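Local coordinates for hypothetical protein (Bacteroides uniformis, PDB 4QE0) that is of unknown function but belongs to the DUF5043 family and is built around an antiparallel beta sheet, at residues L105-L110 / M119-N124; M109-N114 / I164-M169. All blocks are in the same frame, centred on the assembly; numbering follows the deposited sequence.

Contact 1. Residues L105-L110 / M119-N124; sequences LMITML and MEVNFN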
loop_
_atom_site.group_PDB
_atom_site.type_symbol
_atom_site.label_atom_id
_atom_site.label_comp_id
_atom_site.label_asym_id
_atom_site.label_seq_id
_atom_site.Cartn_x
_atom_site.Cartn_y
_atom_site.Cartn_z
ATOM N N LEU A 105 -2.420 -14.927 -7.354
ATOM C CA LEU A 105 -2.878 -14.040 -8.406
ATOM C C LEU A 105 -1.662 -13.638 -9.240
ATOM O O LEU A 105 -0.597 -13.447 -8.675
ATOM C CB LEU A 105 -3.461 -12.773 -7.746
ATOM C CG LEU A 105 -3.901 -11.591 -8.600
ATOM C CD1 LEU A 105 -5.027 -12.012 -9.505
ATOM C CD2 LEU A 105 -4.340 -10.415 -7.737
HETATM N N MSE A 106 -1.809 -13.469 -10.554
HETATM C CA MSE A 106 -0.770 -12.832 -11.352
HETATM C C MSE A 106 -1.121 -11.392 -11.564
HETATM O O MSE A 106 -2.226 -11.067 -11.980
HETATM C CB MSE A 106 -0.546 -13.491 -12.717
HETATM C CG MSE A 106 0.631 -12.784 -13.378
HETATM SE SE MSE A 106 1.454 -13.947 -14.706
HETATM C CE MSE A 106 0.596 -13.204 -16.324
ATOM N N ILE A 107 -0.183 -10.510 -11.243
ATOM C CA ILE A 107 -0.318 -9.081 -11.471
ATOM C C ILE A 107 0.754 -8.677 -12.453
ATOM O O ILE A 107 1.908 -9.101 -12.324
ATOM C CB ILE A 107 -0.144 -8.235 -10.167
ATOM C CG1 ILE A 107 -1.033 -8.765 -9.043
ATOM C CG2 ILE A 107 -0.448 -6.761 -10.416
ATOM C CD1 ILE A 107 -0.335 -9.737 -8.123
ATOM N N THR A 108 0.393 -7.820 -13.410
ATOM C CA THR A 108 1.345 -7.294 -14.373
ATOM C C THR A 108 1.288 -5.766 -14.392
ATOM O O THR A 108 0.208 -5.188 -14.540
ATOM C CB THR A 108 1.067 -7.876 -15.783
ATOM O OG1 THR A 108 1.172 -9.326 -15.766
ATOM C CG2 THR A 108 2.026 -7.343 -16.791
HETATM N N MSE A 109 2.443 -5.146 -14.219
HETATM C CA MSE A 109 2.616 -3.696 -14.373
HETATM C C MSE A 109 3.385 -3.491 -15.646
HETATM O O MSE A 109 4.425 -4.146 -15.875
HETATM C CB MSE A 109 3.433 -3.090 -13.229
HETATM C CG MSE A 109 2.689 -3.072 -11.925
HETATM SE SE MSE A 109 3.847 -2.184 -10.535
HETATM C CE MSE A 109 5.348 -3.420 -10.362
ATOM N N LEU A 110 2.879 -2.605 -16.502
ATOM C CA LEU A 110 3.585 -2.224 -17.721
ATOM C C LEU A 110 4.105 -0.811 -17.541
ATOM O O LEU A 110 3.326 0.134 -17.341
ATOM C CB LEU A 110 2.684 -2.322 -18.930
ATOM C CG LEU A 110 1.996 -3.687 -19.117
ATOM C CD1 LEU A 110 1.247 -3.749 -20.431
ATOM C CD2 LEU A 110 3.019 -4.810 -19.034
HETATM N N MSE A 119 2.179 2.528 -16.594
HETATM C CA MSE A 119 1.199 2.970 -17.580
HETATM C C MSE A 119 -0.070 2.171 -17.518
HETATM O O MSE A 119 -1.153 2.721 -17.686
HETATM C CB MSE A 119 1.801 2.808 -18.980
HETATM C CG MSE A 119 2.902 3.821 -19.204
HETATM SE SE MSE A 119 3.576 3.617 -21.064
HETATM C CE MSE A 119 3.867 1.669 -21.220
ATOM N N GLU A 120 0.046 0.864 -17.294
ATOM C CA GLU A 120 -1.102 -0.050 -17.269
ATOM C C GLU A 120 -0.849 -1.176 -16.262
ATOM O O GLU A 120 0.307 -1.509 -15.975
ATOM C CB GLU A 120 -1.321 -0.713 -18.645
ATOM C CG GLU A 120 -1.571 0.260 -19.777
ATOM C CD GLU A 120 -1.900 -0.401 -21.117
ATOM O OE1 GLU A 120 -1.954 -1.661 -21.243
ATOM O OE2 GLU A 120 -2.121 0.380 -22.074
ATOM N N VAL A 121 -1.944 -1.747 -15.778
ATOM C CA VAL A 121 -1.936 -2.896 -14.882
ATOM C C VAL A 121 -2.957 -3.881 -15.415
ATOM O O VAL A 121 -4.041 -3.486 -15.862
ATOM C CB VAL A 121 -2.299 -2.503 -13.433
ATOM C CG1 VAL A 121 -2.294 -3.724 -12.534
ATOM C CG2 VAL A 121 -1.327 -1.455 -12.890
ATOM N N ASN A 122 -2.636 -5.160 -15.371
ATOM C CA ASN A 122 -3.627 -6.178 -15.648
ATOM C C ASN A 122 -3.427 -7.375 -14.746
ATOM O O ASN A 122 -2.394 -7.480 -14.065
ATOM C CB ASN A 122 -3.681 -6.541 -17.131
ATOM C CG ASN A 122 -2.405 -7.164 -17.646
ATOM O OD1 ASN A 122 -2.041 -8.249 -17.243
ATOM N ND2 ASN A 122 -1.757 -6.498 -18.591
ATOM N N PHE A 123 -4.444 -8.216 -14.688
ATOM C CA PHE A 123 -4.516 -9.332 -13.751
ATOM C C PHE A 123 -4.793 -10.640 -14.512
ATOM O O PHE A 123 -5.532 -10.650 -15.510
ATOM C CB PHE A 123 -5.615 -9.077 -12.729
ATOM C CG PHE A 123 -5.462 -7.791 -11.981
ATOM C CD1 PHE A 123 -4.578 -7.705 -10.917
ATOM C CD2 PHE A 123 -6.140 -6.641 -12.370
ATOM C CE1 PHE A 123 -4.402 -6.501 -10.243
ATOM C CE2 PHE A 123 -5.966 -5.439 -11.685
ATOM C CZ PHE A 123 -5.102 -5.378 -10.612
ATOM N N ASN A 124 -4.220 -11.744 -14.027
ATOM C CA ASN A 124 -4.505 -13.063 -14.581
ATOM C C ASN A 124 -4.785 -14.039 -13.452
ATOM O O ASN A 124 -4.142 -14.003 -12.401
ATOM C CB ASN A 124 -3.348 -13.625 -15.424
ATOM C CG ASN A 124 -3.117 -12.864 -16.708
ATOM O OD1 ASN A 124 -2.150 -12.140 -16.821
ATOM N ND2 ASN A 124 -3.997 -13.027 -17.677
HETATM O O HOH W 1 -1.188 -10.203 -15.031
#
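The Phe123 ring is met obliquely from the neighbouring strand: Ile107 rests its CG2 4.0 Å from Phe123 CE1, and Leu105 CD2 also comes up obliquely, near Phe123 CD1. The Tyr139 ring of helix 136-143 meets it too, planes about 50° apart. Ile107 CG2 also lies 4.1 Å from Val121 CG1, so Ile107, Met109, Val121 and Phe123 form a hydrocarbon face, partly covered by that helix. Two amides, of Asn122 and Asn124, stand on the opposite face, beside Thr108 and Met106. Asn122 holds CG between its backbone N and carbonyl carbon (chi1 64°), which leans OD1 to within 3.5 Å of Thr108 CB. A water sits among these groups, 2.6 Å from Thr108 OG1, and placed to donate to Asn124 OD1 (2.8 Å) and Asn122 OD1 (3.1 Å), which probably share its protons with other acceptors nearby. Asn124 ND2 turns to Val42 O on the next strand.

Backbone bonds join the two antiparallel strands throughout, that from Leu110 N to Glu120 O being 2.8 Å and nearly straight at 177°. A classic beta bulge follows, with Leu110 O taking Met119 N at 2.8 Å and Glu120 N more weakly. One face is thus held by apolar contact, while on the other a water helps satisfy a buried hydroxyl and the amide oxygens.

Contact 2. Residues M109-N114 / I164-M169; sequences MLLSPN and IMLAWM
Met109 and Trp168 make the tight part of this contact. Met109 CE sits 3.6 Å from Trp168 CZ3, oblique to the ring, while Met109 CG arrives at the ring edge, in plane, 3.9 Å from that same CZ3. The selenium of this selenomethionine lies 5.3 Å from the centroid of the six-membered ring, an oblique Met-aromatic contact. The indole runs back along its own strand toward Met109, its CG lying between the backbone N and the carbonyl carbon (chi1 76°), and its NE1 is tied to Gln170 OE1. With an alanine here the indole is gone, which would probably open a gap beside Met109, leave its terminal methyl freer to turn and deprive Gln170 OE1 of its partner.

The same face continues with leucines: Leu166 CD1 touches Met109 CE at 4.0 Å and Leu111 CD1 at 3.8 Å, and a glycerol, probably an additive, lies near Leu166. Beyond them Ile164 packs against Leu111 and reaches Pro113, where the strand gives way to an ST turn in which Ser112 OG accepts from Asn114 N. Four short backbone bonds lock the pairing; Leu166 N to Met109 O is 2.9 Å at 176°, and Leu111 N bonds to Ile164 O.

The opposite face is looser. Leu110 CD2 meets Met165 CG at 3.7 Å, but the rest of the Met165 chain leads away, and this residue is exposed in the assembly. The whole is a regular antiparallel strand pairing in which 164-169, outermost strand of the six-stranded sheet within this chain, joins strand 106-111 from far along the sequence.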
loop_
_atom_site.group_PDB
_atom_site.type_symbol
_atom_site.label_atom_id
_atom_site.label_comp_id
_atom_site.label_asym_id
_atom_site.label_seq_id
_atom_site.Cartn_x
_atom_site.Cartn_y
_atom_site.Cartn_z
HETATM N N MSE A 109 2.443 -5.146 -14.219
HETATM C CA MSE A 109 2.616 -3.696 -14.373
HETATM C C MSE A 109 3.385 -3.491 -15.646
HETATM O O MSE A 109 4.425 -4.146 -15.875
HETATM C CB MSE A 109 3.433 -3.090 -13.229
HETATM C CG MSE A 109 2.689 -3.072 -11.925
HETATM SE SE MSE A 109 3.847 -2.184 -10.535
HETATM C CE MSE A 109 5.348 -3.420 -10.362
ATOM N N LEU A 110 2.879 -2.605 -16.502
ATOM C CA LEU A 110 3.585 -2.224 -17.721
ATOM C C LEU A 110 4.105 -0.811 -17.541
ATOM O O LEU A 110 3.326 0.134 -17.341
ATOM C CB LEU A 110 2.684 -2.322 -18.930
ATOM C CG LEU A 110 1.996 -3.687 -19.117
ATOM C CD1 LEU A 110 1.247 -3.749 -20.431
ATOM C CD2 LEU A 110 3.019 -4.810 -19.034
ATOM N N LEU A 111 5.425 -0.676 -17.605
ATOM C CA LEU A 111 6.087 0.578 -17.335
ATOM C C LEU A 111 6.519 1.313 -18.596
ATOM O O LEU A 111 6.913 0.694 -19.590
ATOM C CB LEU A 111 7.344 0.347 -16.509
ATOM C CG LEU A 111 7.291 -0.482 -15.224
ATOM C CD1 LEU A 111 8.666 -0.441 -14.587
ATOM C CD2 LEU A 111 6.230 -0.047 -14.267
ATOM N N SER A 112 6.508 2.635 -18.511
ATOM C CA SER A 112 7.073 3.483 -19.546
ATOM C C SER A 112 8.566 3.280 -19.597
ATOM O O SER A 112 9.239 3.338 -18.577
ATOM C CB SER A 112 6.802 4.965 -19.279
ATOM O OG SER A 112 7.634 5.777 -20.090
ATOM N N PRO A 113 9.112 3.089 -20.796
ATOM C CA PRO A 113 10.562 2.957 -20.902
ATOM C C PRO A 113 11.286 4.309 -20.806
ATOM O O PRO A 113 12.517 4.348 -20.738
ATOM C CB PRO A 113 10.743 2.356 -22.290
ATOM C CG PRO A 113 9.580 2.881 -23.057
ATOM C CD PRO A 113 8.441 2.978 -22.104
ATOM N N ASN A 114 10.524 5.394 -20.819
ATOM C CA ASN A 114 11.077 6.730 -20.658
ATOM C C ASN A 114 11.128 7.162 -19.205
ATOM O O ASN A 114 12.166 7.593 -18.724
ATOM C CB ASN A 114 10.251 7.726 -21.467
ATOM C CG ASN A 114 10.253 7.397 -22.941
ATOM O OD1 ASN A 114 11.309 7.221 -23.524
ATOM N ND2 ASN A 114 9.075 7.206 -23.523
ATOM N N ILE A 164 8.143 -1.898 -20.489
ATOM C CA ILE A 164 8.810 -2.797 -19.592
ATOM C C ILE A 164 7.752 -3.582 -18.806
ATOM O O ILE A 164 6.896 -2.978 -18.183
ATOM C CB ILE A 164 9.711 -2.004 -18.662
ATOM C CG1 ILE A 164 10.854 -1.323 -19.445
ATOM C CG2 ILE A 164 10.282 -2.921 -17.585
ATOM C CD1 ILE A 164 11.587 -0.236 -18.679
HETATM N N MSE A 165 7.786 -4.912 -18.869
HETATM C CA MSE A 165 6.772 -5.729 -18.205
HETATM C C MSE A 165 7.273 -6.358 -16.932
HETATM O O MSE A 165 8.266 -7.096 -16.935
HETATM C CB MSE A 165 6.326 -6.873 -19.116
HETATM C CG MSE A 165 5.236 -7.680 -18.411
HETATM SE SE MSE A 165 4.652 -9.114 -19.628
HETATM C CE MSE A 165 6.114 -10.378 -19.377
ATOM N N LEU A 166 6.583 -6.074 -15.831
ATOM C CA LEU A 166 6.891 -6.680 -14.542
ATOM C C LEU A 166 5.681 -7.464 -14.095
ATOM O O LEU A 166 4.678 -6.876 -13.658
ATOM C CB LEU A 166 7.272 -5.592 -13.524
ATOM C CG LEU A 166 8.486 -4.680 -13.810
ATOM C CD1 LEU A 166 8.667 -3.701 -12.650
ATOM C CD2 LEU A 166 9.771 -5.462 -14.052
ATOM N N ALA A 167 5.760 -8.781 -14.236
ATOM C CA ALA A 167 4.651 -9.660 -13.918
ATOM C C ALA A 167 5.090 -10.579 -12.794
ATOM O O ALA A 167 6.196 -11.147 -12.836
ATOM C CB ALA A 167 4.255 -10.472 -15.144
ATOM N N TRP A 168 4.224 -10.744 -11.799
ATOM C CA TRP A 168 4.546 -11.592 -10.659
ATOM C C TRP A 168 3.330 -12.256 -10.064
ATOM O O TRP A 168 2.206 -11.805 -10.277
ATOM C CB TRP A 168 5.311 -10.794 -9.604
ATOM C CG TRP A 168 4.501 -9.843 -8.748
ATOM C CD1 TRP A 168 4.089 -10.072 -7.462
ATOM C CD2 TRP A 168 3.984 -8.542 -9.098
ATOM N NE1 TRP A 168 3.389 -8.996 -6.990
ATOM C CE2 TRP A 168 3.312 -8.036 -7.957
ATOM C CE3 TRP A 168 4.049 -7.750 -10.235
ATOM C CZ2 TRP A 168 2.709 -6.767 -7.927
ATOM C CZ3 TRP A 168 3.453 -6.486 -10.208
ATOM C CH2 TRP A 168 2.783 -6.011 -9.058
HETATM N N MSE A 169 3.592 -13.325 -9.317
HETATM C CA MSE A 169 2.566 -14.083 -8.631
HETATM C C MSE A 169 2.592 -13.697 -7.186
HETATM O O MSE A 169 3.664 -13.631 -6.558
HETATM C CB MSE A 169 2.835 -15.586 -8.662
HETATM C CG MSE A 169 3.173 -16.149 -10.012
HETATM SE SE MSE A 169 1.590 -16.044 -11.164
HETATM C CE MSE A 169 0.238 -16.875 -10.111
#

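How the contacts relate
Both contacts use strand 106-111, one along each of its edges: contact 1 pairs it with its hairpin partner 118-126, contact 2 with the outermost strand 164-169. Met109 and Leu110 belong to both, and Ile107 N probably bonds to Trp168 O, so the three strands form one continuous sheet. Contact 1, centred about 3 Å from the centre of the chain, is the deeper and mixes a hydrocarbon face with a watered polar one. Contact 2, its centre about 9 Å from that of the chain, is still largely buried but has partly exposed or exposed residues on the outer strand, and its side-chain contacts across the strands are apolar and Met-aromatic.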